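PDB 6QQL: glutamine cyclotransferase from Porphyromonas gingivalis W83, which probably catalyses, as a zinc-dependent glutaminyl-peptide cyclotransferase, the cyclisation of N-terminal glutamine on peptides to pyroglutamate. Local coordinates for residues A25-V37 with I292-R306. Residues are numbered along the deposited sequence; the frame is centred on the assembly and turned at random.
Sequences ADLFSADSAYTFV and IDKNVLDAVGETVIR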
loop_
_atom_site.group_PDB
_atom_site.type_symbol
_atom_site.label_atom_id
_atom_site.label_comp_id
_atom_site.label_asym_id
_atom_site.label_seq_id
_atom_site.Cartn_x
_atom_site.Cartn_y
_atom_site.Cartn_z
ATOM N N ALA A 25 -17.821 7.304 11.863
ATOM C CA ALA A 25 -17.217 6.119 11.258
ATOM C C ALA A 25 -18.309 5.246 10.644
ATOM O O ALA A 25 -18.645 4.191 11.173
ATOM C CB ALA A 25 -16.414 5.345 12.290
ATOM N N ASP A 26 -18.833 5.681 9.499
ATOM C CA ASP A 26 -19.994 5.055 8.882
ATOM C C ASP A 26 -19.676 4.067 7.766
ATOM O O ASP A 26 -20.356 3.041 7.665
ATOM C CB ASP A 26 -20.929 6.136 8.328
ATOM C CG ASP A 26 -22.294 6.113 8.981
ATOM O OD1 ASP A 26 -22.537 5.208 9.808
ATOM O OD2 ASP A 26 -23.115 7.002 8.669
ATOM N N LEU A 27 -18.665 4.322 6.927
ATOM C CA LEU A 27 -18.562 3.587 5.668
ATOM C C LEU A 27 -17.576 2.431 5.659
ATOM O O LEU A 27 -17.703 1.551 4.799
ATOM C CB LEU A 27 -18.165 4.537 4.536
ATOM C CG LEU A 27 -18.955 5.836 4.535
ATOM C CD1 LEU A 27 -18.326 6.841 3.583
ATOM C CD2 LEU A 27 -20.383 5.508 4.140
ATOM N N PHE A 28 -16.614 2.391 6.569
ATOM C CA PHE A 28 -15.526 1.431 6.481
ATOM C C PHE A 28 -15.563 0.464 7.654
ATOM O O PHE A 28 -15.625 0.886 8.811
ATOM C CB PHE A 28 -14.217 2.193 6.438
ATOM C CG PHE A 28 -13.001 1.342 6.397
ATOM C CD1 PHE A 28 -12.430 0.871 7.572
ATOM C CD2 PHE A 28 -12.356 1.096 5.183
ATOM C CE1 PHE A 28 -11.275 0.118 7.534
ATOM C CE2 PHE A 28 -11.178 0.349 5.130
ATOM C CZ PHE A 28 -10.641 -0.146 6.304
ATOM N N SER A 29 -15.449 -0.822 7.369
ATOM C CA SER A 29 -15.445 -1.836 8.416
ATOM C C SER A 29 -14.009 -2.273 8.658
ATOM O O SER A 29 -13.363 -2.829 7.764
ATOM C CB SER A 29 -16.284 -3.047 8.055
ATOM O OG SER A 29 -15.799 -4.149 8.811
ATOM N N ALA A 30 -13.493 -1.978 9.848
ATOM C CA ALA A 30 -12.149 -2.431 10.170
ATOM C C ALA A 30 -12.101 -3.937 10.435
ATOM O O ALA A 30 -11.058 -4.571 10.197
ATOM C CB ALA A 30 -11.619 -1.636 11.356
ATOM N N ASP A 31 -13.211 -4.535 10.895
ATOM C CA ASP A 31 -13.203 -5.978 11.116
ATOM C C ASP A 31 -12.944 -6.719 9.817
ATOM O O ASP A 31 -12.107 -7.629 9.759
ATOM C CB ASP A 31 -14.512 -6.455 11.739
ATOM C CG ASP A 31 -14.597 -6.146 13.210
ATOM O OD1 ASP A 31 -13.533 -6.101 13.876
ATOM O OD2 ASP A 31 -15.741 -6.019 13.706
ATOM N N SER A 32 -13.646 -6.322 8.758
ATOM C CA SER A 32 -13.366 -6.850 7.429
ATOM C C SER A 32 -11.907 -6.601 7.033
ATOM O O SER A 32 -11.197 -7.524 6.610
ATOM C CB SER A 32 -14.331 -6.217 6.421
ATOM O OG SER A 32 -13.903 -6.444 5.087
ATOM N N ALA A 33 -11.445 -5.351 7.154
ATOM C CA ALA A 33 -10.057 -5.047 6.816
ATOM C C ALA A 33 -9.086 -5.920 7.601
ATOM O O ALA A 33 -8.104 -6.420 7.039
ATOM C CB ALA A 33 -9.760 -3.570 7.051
ATOM N N TYR A 34 -9.333 -6.103 8.905
ATOM C CA TYR A 34 -8.472 -6.964 9.724
ATOM C C TYR A 34 -8.434 -8.395 9.182
ATOM O O TYR A 34 -7.355 -8.998 9.069
ATOM C CB TYR A 34 -8.936 -6.946 11.189
ATOM C CG TYR A 34 -8.082 -7.796 12.116
ATOM C CD1 TYR A 34 -6.877 -7.319 12.626
ATOM C CD2 TYR A 34 -8.476 -9.093 12.470
ATOM C CE1 TYR A 34 -6.081 -8.104 13.467
ATOM C CE2 TYR A 34 -7.687 -9.884 13.309
ATOM C CZ TYR A 34 -6.488 -9.382 13.805
ATOM O OH TYR A 34 -5.693 -10.150 14.630
ATOM N N THR A 35 -9.615 -8.966 8.870
ATOM C CA THR A 35 -9.681 -10.316 8.307
ATOM C C THR A 35 -8.894 -10.409 7.015
ATOM O O THR A 35 -8.240 -11.425 6.739
ATOM C CB THR A 35 -11.123 -10.715 8.016
ATOM O OG1 THR A 35 -11.976 -10.260 9.070
ATOM C CG2 THR A 35 -11.234 -12.222 7.882
ATOM N N PHE A 36 -8.945 -9.352 6.209
ATOM C CA PHE A 36 -8.168 -9.347 4.987
ATOM C C PHE A 36 -6.683 -9.445 5.268
ATOM O O PHE A 36 -5.962 -10.101 4.509
ATOM C CB PHE A 36 -8.490 -8.107 4.174
ATOM C CG PHE A 36 -9.785 -8.211 3.431
ATOM C CD1 PHE A 36 -10.084 -9.370 2.719
ATOM C CD2 PHE A 36 -10.711 -7.168 3.459
ATOM C CE1 PHE A 36 -11.267 -9.475 2.035
ATOM C CE2 PHE A 36 -11.909 -7.268 2.776
ATOM C CZ PHE A 36 -12.191 -8.421 2.060
ATOM N N VAL A 37 -6.207 -8.833 6.356
ATOM C CA VAL A 37 -4.784 -8.960 6.670
ATOM C C VAL A 37 -4.466 -10.376 7.143
ATOM O O VAL A 37 -3.465 -10.972 6.719
ATOM C CB VAL A 37 -4.335 -7.888 7.684
ATOM C CG1 VAL A 37 -2.814 -7.857 7.794
ATOM C CG2 VAL A 37 -4.837 -6.518 7.280
ATOM N N ILE A 292 -0.887 -6.033 14.724
ATOM C CA ILE A 292 -1.929 -5.278 14.030
ATOM C C ILE A 292 -2.986 -4.784 15.015
ATOM O O ILE A 292 -3.508 -5.553 15.829
ATOM C CB ILE A 292 -2.569 -6.135 12.934
ATOM C CG1 ILE A 292 -1.511 -6.575 11.916
ATOM C CG2 ILE A 292 -3.673 -5.348 12.244
ATOM C CD1 ILE A 292 -0.948 -5.474 11.081
ATOM N N ASP A 293 -3.328 -3.500 14.921
ATOM C CA ASP A 293 -4.370 -2.892 15.733
ATOM C C ASP A 293 -5.558 -2.524 14.844
ATOM O O ASP A 293 -5.434 -1.656 13.966
ATOM C CB ASP A 293 -3.794 -1.669 16.450
ATOM C CG ASP A 293 -4.806 -0.946 17.345
ATOM O OD1 ASP A 293 -6.029 -1.230 17.283
ATOM O OD2 ASP A 293 -4.360 -0.065 18.118
ATOM N N LYS A 294 -6.727 -3.117 15.137
ATOM C CA LYS A 294 -7.929 -2.816 14.362
ATOM C C LYS A 294 -8.214 -1.326 14.362
ATOM O O LYS A 294 -8.645 -0.778 13.340
ATOM C CB LYS A 294 -9.146 -3.562 14.937
ATOM C CG LYS A 294 -9.234 -5.042 14.622
ATOM C CD LYS A 294 -10.584 -5.657 14.997
ATOM C CE LYS A 294 -10.526 -7.211 14.933
ATOM N NZ LYS A 294 -11.584 -7.955 15.709
ATOM N N ASN A 295 -7.906 -0.637 15.461
ATOM C CA ASN A 295 -8.209 0.793 15.528
ATOM C C ASN A 295 -7.353 1.573 14.543
ATOM O O ASN A 295 -7.827 2.523 13.909
ATOM C CB ASN A 295 -8.009 1.320 16.949
ATOM C CG ASN A 295 -9.073 0.808 17.920
ATOM O OD1 ASN A 295 -8.767 0.362 19.037
ATOM N ND2 ASN A 295 -10.331 0.879 17.494
ATOM N N VAL A 296 -6.094 1.177 14.386
ATOM C CA VAL A 296 -5.252 1.836 13.406
ATOM C C VAL A 296 -5.749 1.523 11.999
ATOM O O VAL A 296 -5.847 2.417 11.153
ATOM C CB VAL A 296 -3.784 1.439 13.622
ATOM C CG1 VAL A 296 -2.895 2.205 12.700
ATOM C CG2 VAL A 296 -3.396 1.748 15.026
ATOM N N LEU A 297 -6.110 0.264 11.727
ATOM C CA LEU A 297 -6.761 -0.026 10.446
ATOM C C LEU A 297 -7.990 0.855 10.226
ATOM O O LEU A 297 -8.179 1.387 9.123
ATOM C CB LEU A 297 -7.120 -1.514 10.326
ATOM C CG LEU A 297 -5.910 -2.444 10.159
ATOM C CD1 LEU A 297 -6.302 -3.886 10.135
ATOM C CD2 LEU A 297 -5.166 -2.076 8.900
ATOM N N ASP A 298 -8.824 1.049 11.267
ATOM C CA ASP A 298 -10.040 1.863 11.103
ATOM C C ASP A 298 -9.692 3.309 10.753
ATOM O O ASP A 298 -10.292 3.889 9.841
ATOM C CB ASP A 298 -10.929 1.805 12.364
ATOM C CG ASP A 298 -12.289 2.548 12.199
ATOM O OD1 ASP A 298 -13.132 2.155 11.372
ATOM O OD2 ASP A 298 -12.523 3.559 12.894
ATOM N N ALA A 299 -8.707 3.895 11.444
ATOM C CA ALA A 299 -8.359 5.294 11.208
ATOM C C ALA A 299 -7.956 5.533 9.763
ATOM O O ALA A 299 -8.520 6.401 9.087
ATOM C CB ALA A 299 -7.224 5.714 12.133
ATOM N N VAL A 300 -6.980 4.769 9.271
ATOM C CA VAL A 300 -6.547 4.920 7.886
ATOM C C VAL A 300 -7.704 4.645 6.948
ATOM O O VAL A 300 -7.990 5.436 6.038
ATOM C CB VAL A 300 -5.371 3.984 7.572
ATOM C CG1 VAL A 300 -5.057 4.059 6.077
ATOM C CG2 VAL A 300 -4.150 4.324 8.417
ATOM N N GLY A 301 -8.355 3.490 7.136
ATOM C CA GLY A 301 -9.456 3.101 6.267
ATOM C C GLY A 301 -10.590 4.105 6.240
ATOM O O GLY A 301 -11.029 4.542 5.171
ATOM N N GLU A 302 -11.093 4.484 7.413
ATOM C CA GLU A 302 -12.226 5.399 7.420
ATOM C C GLU A 302 -11.829 6.764 6.869
ATOM O O GLU A 302 -12.651 7.422 6.214
ATOM C CB GLU A 302 -12.801 5.536 8.828
ATOM C CG GLU A 302 -14.155 6.230 8.862
ATOM C CD GLU A 302 -15.287 5.367 8.319
ATOM O OE1 GLU A 302 -15.331 4.162 8.658
ATOM O OE2 GLU A 302 -16.132 5.901 7.560
ATOM N N THR A 303 -10.565 7.179 7.063
ATOM C CA THR A 303 -10.098 8.429 6.454
ATOM C C THR A 303 -10.115 8.334 4.933
ATOM O O THR A 303 -10.717 9.172 4.254
ATOM C CB THR A 303 -8.690 8.814 6.953
ATOM O OG1 THR A 303 -8.709 9.140 8.353
ATOM C CG2 THR A 303 -8.190 10.014 6.210
ATOM N N VAL A 304 -9.511 7.287 4.379
ATOM C CA VAL A 304 -9.362 7.236 2.931
ATOM C C VAL A 304 -10.718 7.109 2.251
ATOM O O VAL A 304 -10.986 7.795 1.258
ATOM C CB VAL A 304 -8.410 6.094 2.535
ATOM C CG1 VAL A 304 -8.430 5.881 1.054
ATOM C CG2 VAL A 304 -7.023 6.419 2.986
ATOM N N ILE A 305 -11.598 6.244 2.768
ATOM C CA ILE A 305 -12.925 6.093 2.166
ATOM C C ILE A 305 -13.702 7.418 2.214
ATOM O O ILE A 305 -14.344 7.813 1.233
ATOM C CB ILE A 305 -13.683 4.922 2.830
ATOM C CG1 ILE A 305 -14.825 4.443 1.934
ATOM C CG2 ILE A 305 -14.259 5.287 4.184
ATOM C CD1 ILE A 305 -15.131 2.989 2.073
ATOM N N ARG A 306 -13.616 8.143 3.333
ATOM C CA ARG A 306 -14.299 9.427 3.447
ATOM C C ARG A 306 -13.741 10.437 2.457
ATOM O O ARG A 306 -14.496 11.140 1.774
ATOM C CB ARG A 306 -14.179 9.947 4.876
ATOM C CG ARG A 306 -15.149 9.284 5.739
ATOM C CD ARG A 306 -16.504 9.889 5.513
ATOM N NE ARG A 306 -17.509 9.068 6.173
ATOM C CZ ARG A 306 -17.616 8.881 7.485
ATOM N NH1 ARG A 306 -16.777 9.475 8.321
ATOM N NH2 ARG A 306 -18.575 8.091 7.956
#
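Gly301 CA lies over the centre of one face of the Phe28 ring, 3.4 Å from its centroid and 13° off the normal, a CH-pi contact; Glu302 N sits above the same face nearer the rim, and Asp298 OD1 is at the edge. With chi1 at 178°, CG anti to the backbone N, the Phe28 ring lies flat against helix 294-306 where that helix has no side chain. Lys294 CE lies over one face of the Tyr34 ring, offset toward its rim, a CH-pi contact 4.0 Å from the centroid, while Ile292 CG2 meets the edge at Tyr34 CD1 and Leu297 CD1 lies near the ring plane, against Tyr34 CA and CB. Glu302 OE2 lies over the centre of one face of the Arg306 guanidinium, pairing by charge alone, with Asp26 CB at its edge. Lys294 NZ forms a salt bridge with Asp31 OD1 at 3.3 Å, its hydrogen bond weak. The Glu302 carboxylate grips the loop before helix 30-37 with both oxygens: Leu27 N donates to the syn lone pair of OE2 (3.1 Å, 161°), and Phe28 N reaches OE1 at 3.0 Å. Asp298 OD2 is hydrogen-bonded to Tyr237 OH. Asp26, Phe28, Asp298 and Glu302 bind magnesium in a structure of this protein, although none is bound here; the Asp298 and Glu302 carboxylates with Phe28 O give oxygen-rich chemistry consistent with cation binding, distinct from the zinc site.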